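Local coordinates for leucyl-tRNA synthetase subunit alpha (Aquifex aeolicus, PDB 3PZ5), which forms the editing (CP1) domain of a class I leucyl-tRNA synthetase, which probably hydrolyses the ester bond of tRNA charged with the wrong amino acid, at residues Val18-Leu23 / Ala55-Arg60; Ile24-Phe29 / Thr40-Ala45. The protein carries 1 engineered substitution. All coordinates share one frame; numbering follows the deposited sequence.

From the N terminus, strand 12-18 turns through the loop 18-23 into strand 25-30, and the chain later supplies strand 41-44 and then helix 50-60. Contact 2 joins 24-29 to 40-45 and closes a short loop of ten intervening residues. Contact 1, between 18-23 and 55-60, closes a wider one of 31 residues, so contact 2 lies wholly within its span. Contact 2 ties two strands together in the buried centre of the domain; contact 1 rests the hairpin loop on the helix at the surface. They adjoin through the hairpin itself, where Val18 N probably bonds to Ile24 O (2.9 Å) and Val18 packs against Ile26.

Contact 1 of 2, residues Val18-Leu23 / Ala55-Arg60; sequences VEIEEL and ACIGER. Engineered in segment 18-23: Leu23 (natural residue Pro).
The carboxylate of Glu22 meets the apolar tip of Ile57, with Glu22 OE2 lying 3.6 Å from Ile57 CD1. The two side chains come from opposite directions, and a bend at chi2 (-76°) brings the acid round to the helix. The other flat group is the guanidinium of Arg60, which has Cys56 SG over the centre of one face, 4.0 Å above its plane. This sulfur-over-face contact is within the helix, between residues one turn apart. Arg60 NH1 stays 6.8 Å from Glu22 OE2, too far for a salt bridge, although the opposite charges may attract weakly at long range.

The apolar part of the contact is between Ile20 and Ile57, whose side chains cross at about a right angle. Their branch methyls meet, Ile20 CG2 at 3.7 Å from Ile57 CG2, and their terminal methyls also touch, Ile20 CD1 at 3.9 Å from Ile57 CD1. In Ile57, CG1 stands beside the backbone N (chi1 -71°), which leaves CG2 and CD1 both available to the loop. Replacing Ile57 by an alanine is likely to open a gap beside both Ile20 methyls, since CG2 and CD1 are their partners on the helix.

Only 124 Å² is buried in this small surface contact, with neither hydrogen bond nor salt bridge between loop and helix. The loop links strands 12-18 and 25-30 as a beta-hairpin, with an inverse gamma turn centred on Glu19. Strand 92-100 joins loop and helix through Val97, which touches both Ile20 and Ile57, while helix 66-78 packs against Ala55 and Cys56 of helix 50-60.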
ATOM      1  N   VAL A  18      -7.643   7.283  -7.327  1.00 25.61           N
ATOM      2  CA  VAL A  18      -7.867   6.138  -8.198  1.00 25.60           C
ATOM      3  C   VAL A  18      -8.084   6.616  -9.635  1.00 25.80           C
ATOM      4  O   VAL A  18      -8.873   7.524  -9.877  1.00 25.78           O
ATOM      5  CB  VAL A  18      -9.087   5.317  -7.716  1.00 25.62           C
ATOM      6  CG1 VAL A  18      -9.199   3.999  -8.473  1.00 25.44           C
ATOM      7  CG2 VAL A  18      -8.993   5.063  -6.220  1.00 25.65           C
ATOM      8  N   GLU A  19      -7.390   5.990 -10.582  1.00 26.14           N
ATOM      9  CA  GLU A  19      -7.425   6.416 -11.983  1.00 26.62           C
ATOM     10  C   GLU A  19      -8.659   5.915 -12.736  1.00 26.65           C
ATOM     11  O   GLU A  19      -8.589   4.965 -13.525  1.00 26.55           O
ATOM     12  CB  GLU A  19      -6.119   6.038 -12.693  1.00 26.85           C
ATOM     13  CG  GLU A  19      -4.975   6.997 -12.365  1.00 28.33           C
ATOM     14  CD  GLU A  19      -3.593   6.446 -12.691  1.00 30.71           C
ATOM     15  OE1 GLU A  19      -3.408   5.840 -13.775  1.00 31.48           O
ATOM     16  OE2 GLU A  19      -2.679   6.637 -11.855  1.00 31.32           O
ATOM     17  N   ILE A  20      -9.786   6.582 -12.473  1.00 26.59           N
ATOM     18  CA  ILE A  20     -11.094   6.219 -13.025  1.00 26.56           C
ATOM     19  C   ILE A  20     -11.913   7.471 -13.347  1.00 26.68           C
ATOM     20  O   ILE A  20     -11.460   8.590 -13.121  1.00 26.65           O
ATOM     21  CB  ILE A  20     -11.891   5.303 -12.057  1.00 26.49           C
ATOM     22  CG1 ILE A  20     -11.826   5.839 -10.617  1.00 26.73           C
ATOM     23  CG2 ILE A  20     -11.374   3.876 -12.131  1.00 26.59           C
ATOM     24  CD1 ILE A  20     -12.815   5.196  -9.644  1.00 26.28           C
ATOM     25  N   GLU A  21     -13.123   7.277 -13.860  1.00 26.95           N
ATOM     26  CA  GLU A  21     -13.972   8.392 -14.302  1.00 27.42           C
ATOM     27  C   GLU A  21     -14.562   9.242 -13.174  1.00 27.33           C
ATOM     28  O   GLU A  21     -14.701  10.460 -13.319  1.00 27.39           O
ATOM     29  CB  GLU A  21     -15.087   7.886 -15.214  1.00 27.52           C
ATOM     30  CG  GLU A  21     -14.583   7.309 -16.526  1.00 28.56           C
ATOM     31  CD  GLU A  21     -15.644   6.524 -17.264  1.00 29.92           C
ATOM     32  OE1 GLU A  21     -16.845   6.849 -17.100  1.00 30.20           O
ATOM     33  OE2 GLU A  21     -15.273   5.587 -18.010  1.00 30.17           O
ATOM     34  N   GLU A  22     -14.925   8.608 -12.066  1.00 27.15           N
ATOM     35  CA  GLU A  22     -15.446   9.357 -10.928  1.00 27.27           C
ATOM     36  C   GLU A  22     -14.337   9.667  -9.935  1.00 27.08           C
ATOM     37  O   GLU A  22     -13.347   8.943  -9.864  1.00 27.37           O
ATOM     38  CB  GLU A  22     -16.657   8.666 -10.261  1.00 27.31           C
ATOM     39  CG  GLU A  22     -16.686   7.137 -10.287  1.00 28.00           C
ATOM     40  CD  GLU A  22     -17.069   6.550 -11.651  1.00 29.09           C
ATOM     41  OE1 GLU A  22     -17.837   7.182 -12.423  1.00 29.13           O
ATOM     42  OE2 GLU A  22     -16.587   5.441 -11.949  1.00 29.06           O
ATOM     43  N   LEU A  23     -14.495  10.764  -9.194  1.00 26.86           N
ATOM     44  CA  LEU A  23     -13.477  11.201  -8.248  1.00 26.51           C
ATOM     45  C   LEU A  23     -13.523  10.377  -6.971  1.00 26.20           C
ATOM     46  O   LEU A  23     -14.414  10.552  -6.133  1.00 26.10           O
ATOM     47  CB  LEU A  23     -13.610  12.695  -7.935  1.00 26.69           C
ATOM     48  CG  LEU A  23     -12.374  13.394  -7.342  1.00 27.22           C
ATOM     49  CD1 LEU A  23     -11.176  13.329  -8.302  1.00 27.21           C
ATOM     50  CD2 LEU A  23     -12.678  14.853  -6.950  1.00 27.03           C
ATOM     51  N   ALA A  55     -14.178  -2.852  -7.251  1.00 24.91           N
ATOM     52  CA  ALA A  55     -14.321  -4.153  -7.913  1.00 25.25           C
ATOM     53  C   ALA A  55     -15.324  -4.133  -9.062  1.00 25.53           C
ATOM     54  O   ALA A  55     -15.078  -4.738 -10.105  1.00 25.69           O
ATOM     55  CB  ALA A  55     -14.693  -5.227  -6.912  1.00 25.03           C
ATOM     56  N   CYS A  56     -16.449  -3.448  -8.874  1.00 26.04           N
ATOM     57  CA  CYS A  56     -17.454  -3.366  -9.933  1.00 26.80           C
ATOM     58  C   CYS A  56     -16.949  -2.540 -11.111  1.00 26.65           C
ATOM     59  O   CYS A  56     -17.100  -2.944 -12.271  1.00 26.53           O
ATOM     60  CB  CYS A  56     -18.791  -2.827  -9.423  1.00 26.64           C
ATOM     61  SG  CYS A  56     -20.119  -3.121 -10.619  1.00 29.70           S
ATOM     62  N   ILE A  57     -16.340  -1.396 -10.796  1.00 26.80           N
ATOM     63  CA  ILE A  57     -15.664  -0.560 -11.788  1.00 26.93           C
ATOM     64  C   ILE A  57     -14.612  -1.376 -12.547  1.00 27.17           C
ATOM     65  O   ILE A  57     -14.552  -1.330 -13.781  1.00 27.09           O
ATOM     66  CB  ILE A  57     -15.053   0.715 -11.140  1.00 26.78           C
ATOM     67  CG1 ILE A  57     -16.171   1.684 -10.740  1.00 26.72           C
ATOM     68  CG2 ILE A  57     -14.089   1.410 -12.093  1.00 26.38           C
ATOM     69  CD1 ILE A  57     -15.777   2.715  -9.697  1.00 26.47           C
ATOM     70  N   GLY A  58     -13.809  -2.134 -11.803  1.00 27.49           N
ATOM     71  CA  GLY A  58     -12.822  -3.041 -12.387  1.00 28.21           C
ATOM     72  C   GLY A  58     -13.418  -3.976 -13.425  1.00 28.75           C
ATOM     73  O   GLY A  58     -12.901  -4.083 -14.545  1.00 28.72           O
ATOM     74  N   GLU A  59     -14.518  -4.635 -13.062  1.00 29.23           N
ATOM     75  CA  GLU A  59     -15.168  -5.603 -13.955  1.00 29.98           C
ATOM     76  C   GLU A  59     -15.703  -4.972 -15.238  1.00 30.19           C
ATOM     77  O   GLU A  59     -15.531  -5.536 -16.320  1.00 30.30           O
ATOM     78  CB  GLU A  59     -16.290  -6.378 -13.246  1.00 30.01           C
ATOM     79  CG  GLU A  59     -17.073  -7.272 -14.205  1.00 30.56           C
ATOM     80  CD  GLU A  59     -18.057  -8.185 -13.518  1.00 31.39           C
ATOM     81  OE1 GLU A  59     -17.621  -9.084 -12.766  1.00 31.98           O
ATOM     82  OE2 GLU A  59     -19.271  -8.013 -13.755  1.00 31.97           O
ATOM     83  N   ARG A  60     -16.356  -3.819 -15.111  1.00 30.44           N
ATOM     84  CA  ARG A  60     -16.926  -3.121 -16.264  1.00 30.70           C
ATOM     85  C   ARG A  60     -15.851  -2.776 -17.285  1.00 30.51           C
ATOM     86  O   ARG A  60     -16.124  -2.712 -18.484  1.00 30.57           O
ATOM     87  CB  ARG A  60     -17.685  -1.862 -15.830  1.00 30.94           C
ATOM     88  CG  ARG A  60     -19.005  -2.135 -15.117  1.00 32.42           C
ATOM     89  CD  ARG A  60     -19.901  -0.895 -15.118  1.00 35.51           C
ATOM     90  NE  ARG A  60     -21.209  -1.153 -14.511  1.00 37.30           N
ATOM     91  CZ  ARG A  60     -21.652  -0.597 -13.383  1.00 38.75           C
ATOM     92  NH1 ARG A  60     -20.903   0.278 -12.714  1.00 39.47           N
ATOM     93  NH2 ARG A  60     -22.857  -0.912 -12.925  1.00 39.07           N
TER

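Contact 2 of 2, residues Ile24-Phe29 / Thr40-Ala45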
ATOM      1  N   ILE A  24     -12.560   9.464  -6.855  1.00 25.64           N
ATOM      2  CA  ILE A  24     -12.399   8.618  -5.675  1.00 25.14           C
ATOM      3  C   ILE A  24     -10.926   8.596  -5.277  1.00 24.79           C
ATOM      4  O   ILE A  24     -10.043   8.471  -6.125  1.00 24.97           O
ATOM      5  CB  ILE A  24     -12.892   7.157  -5.922  1.00 25.14           C
ATOM      6  CG1 ILE A  24     -14.373   7.143  -6.332  1.00 25.29           C
ATOM      7  CG2 ILE A  24     -12.665   6.285  -4.683  1.00 24.50           C
ATOM      8  CD1 ILE A  24     -14.926   5.769  -6.632  1.00 24.92           C
ATOM      9  N   TYR A  25     -10.672   8.712  -3.982  1.00 24.31           N
ATOM     10  CA  TYR A  25      -9.325   8.590  -3.461  1.00 23.97           C
ATOM     11  C   TYR A  25      -9.293   7.649  -2.263  1.00 23.88           C
ATOM     12  O   TYR A  25     -10.309   7.428  -1.607  1.00 23.60           O
ATOM     13  CB  TYR A  25      -8.759   9.967  -3.086  1.00 23.79           C
ATOM     14  CG  TYR A  25      -9.500  10.673  -1.966  1.00 23.19           C
ATOM     15  CD1 TYR A  25      -9.336  10.277  -0.635  1.00 22.65           C
ATOM     16  CD2 TYR A  25     -10.346  11.752  -2.234  1.00 22.42           C
ATOM     17  CE1 TYR A  25     -10.002  10.926   0.397  1.00 22.45           C
ATOM     18  CE2 TYR A  25     -11.019  12.410  -1.206  1.00 21.94           C
ATOM     19  CZ  TYR A  25     -10.838  11.991   0.108  1.00 22.40           C
ATOM     20  OH  TYR A  25     -11.495  12.624   1.141  1.00 22.78           O
ATOM     21  N   ILE A  26      -8.113   7.102  -1.989  1.00 23.92           N
ATOM     22  CA  ILE A  26      -7.922   6.211  -0.861  1.00 24.07           C
ATOM     23  C   ILE A  26      -6.942   6.851   0.111  1.00 24.34           C
ATOM     24  O   ILE A  26      -5.751   7.000  -0.183  1.00 24.38           O
ATOM     25  CB  ILE A  26      -7.413   4.818  -1.307  1.00 23.99           C
ATOM     26  CG1 ILE A  26      -8.424   4.149  -2.244  1.00 23.89           C
ATOM     27  CG2 ILE A  26      -7.139   3.932  -0.095  1.00 24.12           C
ATOM     28  CD1 ILE A  26      -7.853   3.005  -3.075  1.00 23.70           C
ATOM     29  N   ASP A  27      -7.453   7.257   1.265  1.00 24.63           N
ATOM     30  CA  ASP A  27      -6.589   7.736   2.318  1.00 25.02           C
ATOM     31  C   ASP A  27      -5.963   6.544   3.017  1.00 25.20           C
ATOM     32  O   ASP A  27      -6.622   5.534   3.275  1.00 25.03           O
ATOM     33  CB  ASP A  27      -7.342   8.630   3.299  1.00 25.21           C
ATOM     34  CG  ASP A  27      -7.505  10.056   2.787  1.00 26.00           C
ATOM     35  OD1 ASP A  27      -6.843  10.420   1.789  1.00 26.60           O
ATOM     36  OD2 ASP A  27      -8.291  10.820   3.393  1.00 27.01           O
ATOM     37  N   VAL A  28      -4.676   6.674   3.299  1.00 25.44           N
ATOM     38  CA  VAL A  28      -3.895   5.608   3.885  1.00 25.83           C
ATOM     39  C   VAL A  28      -3.122   6.172   5.067  1.00 26.04           C
ATOM     40  O   VAL A  28      -2.509   7.236   4.960  1.00 26.23           O
ATOM     41  CB  VAL A  28      -2.928   5.012   2.829  1.00 25.78           C
ATOM     42  CG1 VAL A  28      -1.710   4.393   3.483  1.00 26.06           C
ATOM     43  CG2 VAL A  28      -3.650   3.999   1.949  1.00 25.31           C
ATOM     44  N   PHE A  29      -3.171   5.473   6.195  1.00 26.30           N
ATOM     45  CA  PHE A  29      -2.325   5.825   7.327  1.00 26.59           C
ATOM     46  C   PHE A  29      -1.036   5.012   7.296  1.00 26.69           C
ATOM     47  O   PHE A  29      -1.055   3.795   7.069  1.00 26.35           O
ATOM     48  CB  PHE A  29      -3.046   5.620   8.664  1.00 26.70           C
ATOM     49  CG  PHE A  29      -2.157   5.837   9.868  1.00 27.22           C
ATOM     50  CD1 PHE A  29      -1.946   7.116  10.371  1.00 27.07           C
ATOM     51  CD2 PHE A  29      -1.512   4.762  10.476  1.00 27.48           C
ATOM     52  CE1 PHE A  29      -1.117   7.320  11.468  1.00 27.70           C
ATOM     53  CE2 PHE A  29      -0.682   4.953  11.575  1.00 27.53           C
ATOM     54  CZ  PHE A  29      -0.485   6.235  12.075  1.00 27.96           C
ATOM     55  N   THR A  40       4.401   0.260  -4.281  1.00 23.62           N
ATOM     56  CA  THR A  40       4.226  -0.421  -5.570  1.00 23.55           C
ATOM     57  C   THR A  40       2.807  -0.961  -5.781  1.00 23.44           C
ATOM     58  O   THR A  40       2.467  -1.421  -6.874  1.00 23.37           O
ATOM     59  CB  THR A  40       5.255  -1.566  -5.758  1.00 23.64           C
ATOM     60  OG1 THR A  40       5.171  -2.477  -4.655  1.00 23.57           O
ATOM     61  CG2 THR A  40       6.664  -1.009  -5.841  1.00 23.64           C
ATOM     62  N   PHE A  41       1.998  -0.913  -4.723  1.00 23.32           N
ATOM     63  CA  PHE A  41       0.582  -1.269  -4.779  1.00 23.34           C
ATOM     64  C   PHE A  41      -0.145  -0.825  -3.518  1.00 23.36           C
ATOM     65  O   PHE A  41       0.485  -0.482  -2.515  1.00 23.41           O
ATOM     66  CB  PHE A  41       0.360  -2.771  -5.067  1.00 23.48           C
ATOM     67  CG  PHE A  41       0.954  -3.713  -4.038  1.00 23.62           C
ATOM     68  CD1 PHE A  41       2.325  -3.985  -4.016  1.00 23.62           C
ATOM     69  CD2 PHE A  41       0.134  -4.371  -3.122  1.00 23.62           C
ATOM     70  CE1 PHE A  41       2.868  -4.877  -3.079  1.00 23.67           C
ATOM     71  CE2 PHE A  41       0.670  -5.266  -2.186  1.00 23.43           C
ATOM     72  CZ  PHE A  41       2.038  -5.519  -2.166  1.00 23.12           C
ATOM     73  N   VAL A  42      -1.473  -0.816  -3.597  1.00 23.38           N
ATOM     74  CA  VAL A  42      -2.337  -0.406  -2.494  1.00 23.45           C
ATOM     75  C   VAL A  42      -3.230  -1.575  -2.093  1.00 23.40           C
ATOM     76  O   VAL A  42      -3.784  -2.268  -2.957  1.00 23.52           O
ATOM     77  CB  VAL A  42      -3.216   0.814  -2.892  1.00 23.65           C
ATOM     78  CG1 VAL A  42      -4.190   1.190  -1.772  1.00 23.67           C
ATOM     79  CG2 VAL A  42      -2.345   2.010  -3.259  1.00 23.61           C
ATOM     80  N   VAL A  43      -3.365  -1.793  -0.785  1.00 23.26           N
ATOM     81  CA  VAL A  43      -4.197  -2.878  -0.264  1.00 23.31           C
ATOM     82  C   VAL A  43      -5.298  -2.376   0.675  1.00 23.49           C
ATOM     83  O   VAL A  43      -5.022  -1.690   1.664  1.00 23.40           O
ATOM     84  CB  VAL A  43      -3.346  -3.977   0.430  1.00 23.20           C
ATOM     85  CG1 VAL A  43      -4.222  -4.905   1.252  1.00 23.26           C
ATOM     86  CG2 VAL A  43      -2.583  -4.776  -0.598  1.00 22.95           C
ATOM     87  N   LEU A  44      -6.542  -2.729   0.348  1.00 23.75           N
ATOM     88  CA  LEU A  44      -7.701  -2.436   1.195  1.00 24.15           C
ATOM     89  C   LEU A  44      -8.096  -3.661   2.008  1.00 24.37           C
ATOM     90  O   LEU A  44      -8.034  -4.788   1.512  1.00 24.80           O
ATOM     91  CB  LEU A  44      -8.906  -2.003   0.351  1.00 23.94           C
ATOM     92  CG  LEU A  44      -8.809  -0.873  -0.675  1.00 23.94           C
ATOM     93  CD1 LEU A  44     -10.167  -0.669  -1.341  1.00 23.56           C
ATOM     94  CD2 LEU A  44      -8.323   0.423  -0.047  1.00 23.16           C
ATOM     95  N   ALA A  45      -8.517  -3.443   3.249  1.00 24.60           N
ATOM     96  CA  ALA A  45      -9.064  -4.521   4.072  1.00 24.91           C
ATOM     97  C   ALA A  45     -10.292  -5.101   3.378  1.00 25.04           C
ATOM     98  O   ALA A  45     -10.977  -4.386   2.646  1.00 25.16           O
ATOM     99  CB  ALA A  45      -9.434  -3.996   5.447  1.00 25.02           C
TER
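Ile26 and Val42 mark the nearest approach of two strands that lie across rather than alongside one another, their CA atoms 8.8 Å apart, too far for direct backbone pairing. Both belong to the curled mixed sheet that forms the beta-barrel core of the CP1 editing domain, and they meet by their side chains within its hydrophobic interior. Strand 25-30 is paired with strand 12-18, whereas strand 41-44 lies between strands 107-113 and 124-127.

Ile26 carries the contact. Its CB points toward the other strand, and both its arms lean on Leu44, while CD1 also makes a looser touch with Val42, 4.3 Å from Val42 CG1. All three residues are buried. Val110 and Ala124 also pack on Ile26, and helix 50-60 covers this side of the group through Leu54 on Ile26 and through Leu50 and Val51 on Leu44.

The CB of Leu44 does not point straight at the opposing strand. With CD1 extended away from CA (chi2 -179°), the other branch turns to the isoleucine, and Leu44 CD2 sits 3.7 Å from Ile26 CG2 and 4.0 Å from Ile26 CD1.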